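Long-range contact in chorismate mutase (Burkholderia thailandensis, PDB 6CNZ), which catalyses the rearrangement of chorismate to prephenate, a step on the route to phenylalanine and tyrosine: residues A[19-31]-A[149-163]. Sequence-based numbering, arbitrary orientation.
With NO3 (nitrate ion), chain G; NO3 (nitrate ion), chain I.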
loop_
_atom_site.group_PDB
_atom_site.type_symbol
_atom_site.label_atom_id
_atom_site.label_comp_id
_atom_site.label_asym_id
_atom_site.label_seq_id
_atom_site.Cartn_x
_atom_site.Cartn_y
_atom_site.Cartn_z
ATOM N N ASN A 19 -4.393 -6.867 8.033
ATOM C CA ASN A 19 -4.906 -5.994 6.982
ATOM C C ASN A 19 -4.944 -4.547 7.442
ATOM O O ASN A 19 -4.614 -3.633 6.670
ATOM C CB ASN A 19 -6.290 -6.467 6.553
ATOM C CG ASN A 19 -6.226 -7.508 5.444
ATOM O OD1 ASN A 19 -5.241 -7.585 4.713
ATOM N ND2 ASN A 19 -7.287 -8.281 5.291
ATOM N N LEU A 20 -5.301 -4.328 8.710
ATOM C CA LEU A 20 -5.329 -2.976 9.267
ATOM C C LEU A 20 -3.941 -2.335 9.237
ATOM O O LEU A 20 -3.786 -1.178 8.830
ATOM C CB LEU A 20 -5.870 -3.017 10.706
ATOM C CG LEU A 20 -6.136 -1.658 11.351
ATOM C CD1 LEU A 20 -7.193 -0.905 10.539
ATOM C CD2 LEU A 20 -6.578 -1.802 12.795
ATOM N N VAL A 21 -2.920 -3.072 9.689
ATOM C CA VAL A 21 -1.541 -2.579 9.642
ATOM C C VAL A 21 -1.148 -2.207 8.212
ATOM O O VAL A 21 -0.614 -1.124 7.951
ATOM C CB VAL A 21 -0.588 -3.637 10.238
ATOM C CG1 VAL A 21 0.891 -3.226 10.081
ATOM C CG2 VAL A 21 -0.921 -3.879 11.691
ATOM N N ALA A 22 -1.399 -3.109 7.265
ATOM C CA ALA A 22 -0.989 -2.862 5.883
ATOM C C ALA A 22 -1.631 -1.598 5.334
ATOM O O ALA A 22 -0.964 -0.787 4.679
ATOM C CB ALA A 22 -1.350 -4.060 5.004
ATOM N N LEU A 23 -2.916 -1.394 5.620
ATOM C CA LEU A 23 -3.589 -0.222 5.072
ATOM C C LEU A 23 -3.131 1.050 5.774
ATOM O O LEU A 23 -2.956 2.094 5.122
ATOM C CB LEU A 23 -5.107 -0.394 5.158
ATOM C CG LEU A 23 -5.683 -1.436 4.177
ATOM C CD1 LEU A 23 -7.082 -1.869 4.620
ATOM C CD2 LEU A 23 -5.679 -0.933 2.705
ATOM N N ALA A 24 -2.911 0.979 7.097
ATOM C CA ALA A 24 -2.412 2.147 7.816
ATOM C C ALA A 24 -1.048 2.546 7.290
ATOM O O ALA A 24 -0.747 3.735 7.153
ATOM C CB ALA A 24 -2.332 1.873 9.322
ATOM N N SER A 25 -0.209 1.561 6.994
ATOM C CA SER A 25 1.100 1.858 6.431
ATOM C C SER A 25 0.968 2.435 5.026
ATOM O O SER A 25 1.693 3.366 4.654
ATOM C CB SER A 25 1.952 0.580 6.430
ATOM O OG SER A 25 3.133 0.745 5.671
ATOM N N GLN A 26 0.039 1.893 4.241
ATOM C CA GLN A 26 -0.202 2.407 2.902
ATOM C C GLN A 26 -0.638 3.868 2.949
ATOM O O GLN A 26 -0.146 4.699 2.176
ATOM C CB GLN A 26 -1.247 1.524 2.205
ATOM C CG GLN A 26 -1.468 1.811 0.736
ATOM C CD GLN A 26 -2.385 0.783 0.040
ATOM O OE1 GLN A 26 -2.550 -0.347 0.499
ATOM N NE2 GLN A 26 -2.973 1.188 -1.073
ATOM N N ARG A 27 -1.528 4.213 3.875
ATOM C CA ARG A 27 -1.948 5.610 3.991
ATOM C C ARG A 27 -0.794 6.494 4.440
ATOM O O ARG A 27 -0.591 7.593 3.904
ATOM C CB ARG A 27 -3.119 5.735 4.965
ATOM C CG ARG A 27 -3.827 7.078 4.899
ATOM C CD ARG A 27 -4.728 7.280 6.112
ATOM N NE ARG A 27 -5.636 8.394 5.906
ATOM C CZ ARG A 27 -5.324 9.659 6.147
ATOM N NH1 ARG A 27 -4.125 9.968 6.631
ATOM N NH2 ARG A 27 -6.216 10.611 5.904
ATOM N N LEU A 28 -0.004 6.013 5.401
ATOM C CA LEU A 28 1.121 6.789 5.910
ATOM C C LEU A 28 2.167 7.045 4.833
ATOM O O LEU A 28 2.831 8.082 4.854
ATOM C CB LEU A 28 1.752 6.058 7.099
ATOM C CG LEU A 28 2.815 6.782 7.908
ATOM C CD1 LEU A 28 2.310 8.179 8.338
ATOM C CD2 LEU A 28 3.252 5.928 9.128
ATOM N N ALA A 29 2.338 6.118 3.888
ATOM C CA ALA A 29 3.338 6.317 2.857
ATOM C C ALA A 29 2.984 7.470 1.921
ATOM O O ALA A 29 3.879 8.030 1.281
ATOM C CB ALA A 29 3.529 5.032 2.045
ATOM N N LEU A 30 1.707 7.819 1.812
ATOM C CA LEU A 30 1.309 8.962 1.004
ATOM C C LEU A 30 1.636 10.292 1.683
ATOM O O LEU A 30 1.436 11.346 1.075
ATOM C CB LEU A 30 -0.184 8.866 0.676
ATOM C CG LEU A 30 -0.622 7.708 -0.229
ATOM C CD1 LEU A 30 -2.127 7.472 -0.127
ATOM C CD2 LEU A 30 -0.246 8.000 -1.675
ATOM N N ALA A 31 2.152 10.269 2.919
ATOM C CA ALA A 31 2.569 11.514 3.560
ATOM C C ALA A 31 3.815 12.098 2.903
ATOM O O ALA A 31 4.005 13.321 2.918
ATOM C CB ALA A 31 2.794 11.296 5.067
ATOM N N TRP A 149 5.284 -6.550 9.842
ATOM C CA TRP A 149 5.192 -5.672 8.684
ATOM C C TRP A 149 6.441 -4.821 8.547
ATOM O O TRP A 149 6.947 -4.630 7.437
ATOM C CB TRP A 149 3.949 -4.790 8.806
ATOM C CG TRP A 149 3.804 -3.812 7.714
ATOM C CD1 TRP A 149 4.183 -2.502 7.737
ATOM C CD2 TRP A 149 3.235 -4.045 6.419
ATOM N NE1 TRP A 149 3.883 -1.907 6.545
ATOM C CE2 TRP A 149 3.289 -2.825 5.718
ATOM C CE3 TRP A 149 2.679 -5.162 5.786
ATOM C CZ2 TRP A 149 2.814 -2.688 4.409
ATOM C CZ3 TRP A 149 2.196 -5.026 4.484
ATOM C CH2 TRP A 149 2.265 -3.793 3.813
ATOM N N LYS A 150 6.965 -4.307 9.666
ATOM C CA LYS A 150 8.146 -3.460 9.573
ATOM C C LYS A 150 9.319 -4.233 9.011
ATOM O O LYS A 150 10.143 -3.675 8.268
ATOM C CB LYS A 150 8.507 -2.879 10.941
ATOM C CG LYS A 150 7.642 -1.689 11.373
ATOM C CD LYS A 150 7.994 -1.334 12.832
ATOM C CE LYS A 150 7.307 -0.069 13.329
ATOM N NZ LYS A 150 7.531 0.079 14.807
ATOM N N THR A 151 9.404 -5.522 9.328
ATOM C CA THR A 151 10.535 -6.285 8.819
ATOM C C THR A 151 10.395 -6.577 7.333
ATOM O O THR A 151 11.404 -6.838 6.684
ATOM C CB THR A 151 10.705 -7.586 9.602
ATOM O OG1 THR A 151 9.536 -8.396 9.430
ATOM C CG2 THR A 151 10.899 -7.291 11.089
ATOM N N LEU A 152 9.172 -6.525 6.788
ATOM C CA LEU A 152 8.949 -6.697 5.351
ATOM C C LEU A 152 9.290 -5.435 4.577
ATOM O O LEU A 152 10.027 -5.479 3.587
ATOM C CB LEU A 152 7.485 -7.047 5.072
ATOM C CG LEU A 152 6.979 -8.431 5.411
ATOM C CD1 LEU A 152 5.519 -8.525 5.060
ATOM C CD2 LEU A 152 7.806 -9.476 4.651
ATOM N N THR A 153 8.724 -4.305 4.999
ATOM C CA THR A 153 8.737 -3.082 4.214
ATOM C C THR A 153 9.984 -2.229 4.456
ATOM O O THR A 153 10.492 -1.623 3.512
ATOM C CB THR A 153 7.460 -2.291 4.507
ATOM O OG1 THR A 153 7.289 -2.162 5.922
ATOM C CG2 THR A 153 6.261 -3.026 3.933
ATOM N N ARG A 154 10.497 -2.163 5.690
ATOM C CA ARG A 154 11.782 -1.500 5.973
ATOM C C ARG A 154 11.784 -0.009 5.583
ATOM O O ARG A 154 12.705 0.492 4.923
ATOM C CB ARG A 154 12.934 -2.248 5.284
ATOM C CG ARG A 154 12.908 -3.734 5.558
ATOM C CD ARG A 154 14.164 -4.426 5.056
ATOM N NE ARG A 154 15.286 -4.265 5.977
ATOM C CZ ARG A 154 15.575 -5.102 6.974
ATOM N NH1 ARG A 154 16.621 -4.851 7.747
ATOM N NH2 ARG A 154 14.826 -6.184 7.204
ATOM N N TYR A 155 10.748 0.716 6.005
ATOM C CA TYR A 155 10.768 2.159 5.872
ATOM C C TYR A 155 11.761 2.779 6.863
ATOM O O TYR A 155 12.216 2.140 7.826
ATOM C CB TYR A 155 9.374 2.741 6.105
ATOM C CG TYR A 155 8.390 2.510 4.977
ATOM C CD1 TYR A 155 8.431 3.290 3.827
ATOM C CD2 TYR A 155 7.405 1.524 5.073
ATOM C CE1 TYR A 155 7.515 3.104 2.805
ATOM C CE2 TYR A 155 6.491 1.325 4.056
ATOM C CZ TYR A 155 6.551 2.119 2.921
ATOM O OH TYR A 155 5.643 1.938 1.904
ATOM N N ASP A 156 12.070 4.059 6.631
ATOM C CA ASP A 156 12.958 4.809 7.516
ATOM C C ASP A 156 12.343 4.946 8.916
ATOM O O ASP A 156 11.136 4.777 9.113
ATOM C CB ASP A 156 13.254 6.184 6.919
ATOM C CG ASP A 156 12.009 7.018 6.743
ATOM O OD1 ASP A 156 11.508 7.517 7.768
ATOM O OD2 ASP A 156 11.525 7.168 5.594
ATOM N N SER A 157 13.193 5.261 9.899
ATOM C CA SER A 157 12.737 5.232 11.290
ATOM C C SER A 157 11.642 6.264 11.554
ATOM O O SER A 157 10.736 6.020 12.352
ATOM C CB SER A 157 13.913 5.446 12.238
ATOM O OG SER A 157 14.827 6.363 11.683
ATOM N N ALA A 158 11.709 7.423 10.902
ATOM C CA ALA A 158 10.635 8.402 11.049
ATOM C C ALA A 158 9.284 7.798 10.667
ATOM O O ALA A 158 8.293 7.939 11.396
ATOM C CB ALA A 158 10.937 9.639 10.197
ATOM N N GLN A 159 9.230 7.101 9.529
ATOM C CA GLN A 159 7.958 6.528 9.095
ATOM C C GLN A 159 7.547 5.385 10.002
ATOM O O GLN A 159 6.373 5.276 10.376
ATOM C CB GLN A 159 8.026 6.050 7.641
ATOM C CG GLN A 159 6.731 5.319 7.236
ATOM C CD GLN A 159 6.459 5.320 5.758
ATOM O OE1 GLN A 159 7.047 6.099 5.014
ATOM N NE2 GLN A 159 5.567 4.424 5.316
ATOM N N LYS A 160 8.508 4.538 10.380
ATOM C CA LYS A 160 8.226 3.442 11.295
ATOM C C LYS A 160 7.745 3.954 12.650
ATOM O O LYS A 160 6.834 3.370 13.245
ATOM C CB LYS A 160 9.469 2.569 11.450
ATOM C CG LYS A 160 9.776 1.740 10.209
ATOM C CD LYS A 160 10.826 0.684 10.538
ATOM C CE LYS A 160 12.060 1.335 11.113
ATOM N NZ LYS A 160 13.184 0.380 11.183
ATOM N N ASP A 161 8.350 5.037 13.159
ATOM C CA ASP A 161 7.852 5.642 14.396
ATOM C C ASP A 161 6.423 6.152 14.224
ATOM O O ASP A 161 5.556 5.925 15.084
ATOM C CB ASP A 161 8.768 6.783 14.837
ATOM C CG ASP A 161 10.062 6.284 15.475
ATOM O OD1 ASP A 161 10.212 5.053 15.645
ATOM O OD2 ASP A 161 10.927 7.124 15.807
ATOM N N ALA A 162 6.151 6.817 13.099
ATOM C CA ALA A 162 4.815 7.350 12.874
ATOM C C ALA A 162 3.786 6.235 12.742
ATOM O O ALA A 162 2.623 6.433 13.107
ATOM C CB ALA A 162 4.810 8.256 11.635
ATOM N N LEU A 163 4.178 5.062 12.222
ATOM C CA LEU A 163 3.217 3.964 12.130
ATOM C C LEU A 163 2.774 3.517 13.516
ATOM O O LEU A 163 1.604 3.164 13.709
ATOM C CB LEU A 163 3.808 2.784 11.353
ATOM C CG LEU A 163 2.997 1.490 11.165
ATOM C CD1 LEU A 163 1.744 1.716 10.350
ATOM C CD2 LEU A 163 3.853 0.421 10.498
HETATM N N NO3 G . 5.603 1.640 7.743
HETATM O O1 NO3 G . 4.656 2.364 7.306
HETATM O O2 NO3 G . 6.620 2.175 8.286
HETATM O O3 NO3 G . 5.537 0.380 7.628
HETATM N N NO3 I . -4.873 13.858 6.665
HETATM O O1 NO3 I . -4.051 13.021 7.153
HETATM O O2 NO3 I . -5.608 13.535 5.681
HETATM O O3 NO3 I . -4.964 15.025 7.154
HETATM O O HOH W 1 3.262 0.828 2.831
#
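V21 opens the contact by sliding its CG1 past the root of the W149 side chain, 3.7 Å from W149 CB. One residue on, A22 lies over a face of the indole: its CA sits 4.0 Å from the centroid of the six-membered ring, a CH-pi contact, while CG2 of T153 lies over the opposite face, toward its rim. A24 CB meets L163 CD1 more loosely. S25 is the polar centre. Its OG, anti to the backbone N, reaches across to take a weak, bent bond from W149 NE1 (2.9 Å, 141°). The same OG accepts from a water shared with Y155 OH and donates to nitrate O1 at 2.8 Å. Q159 NE2 grips that nitrate oxygen almost straight (3.0 Å, 166°), and this amide nitrogen also lies over the centre of the Y155 ring. The nitrate, probably from the crystallisation liquor, thus sits between the segments, with a weak bond from W149 NE1 to its O3 and L163 CD2 beside it. Farther along the helix, L28 pushes CD2 against the turn of Q159, A162 and L163, 3.8 Å from A162 CB, and A29 CB lies 3.7 Å from Y155 OH. Within this all-helical type II (AroQ) chorismate mutase fold, segment 19-29 runs at 130° to 157-163; L20 and L23 pack on helix 107-129, Q159 touches L86 of helix 69-96, and R117 of the second subunit makes a cation-pi contact with Y155.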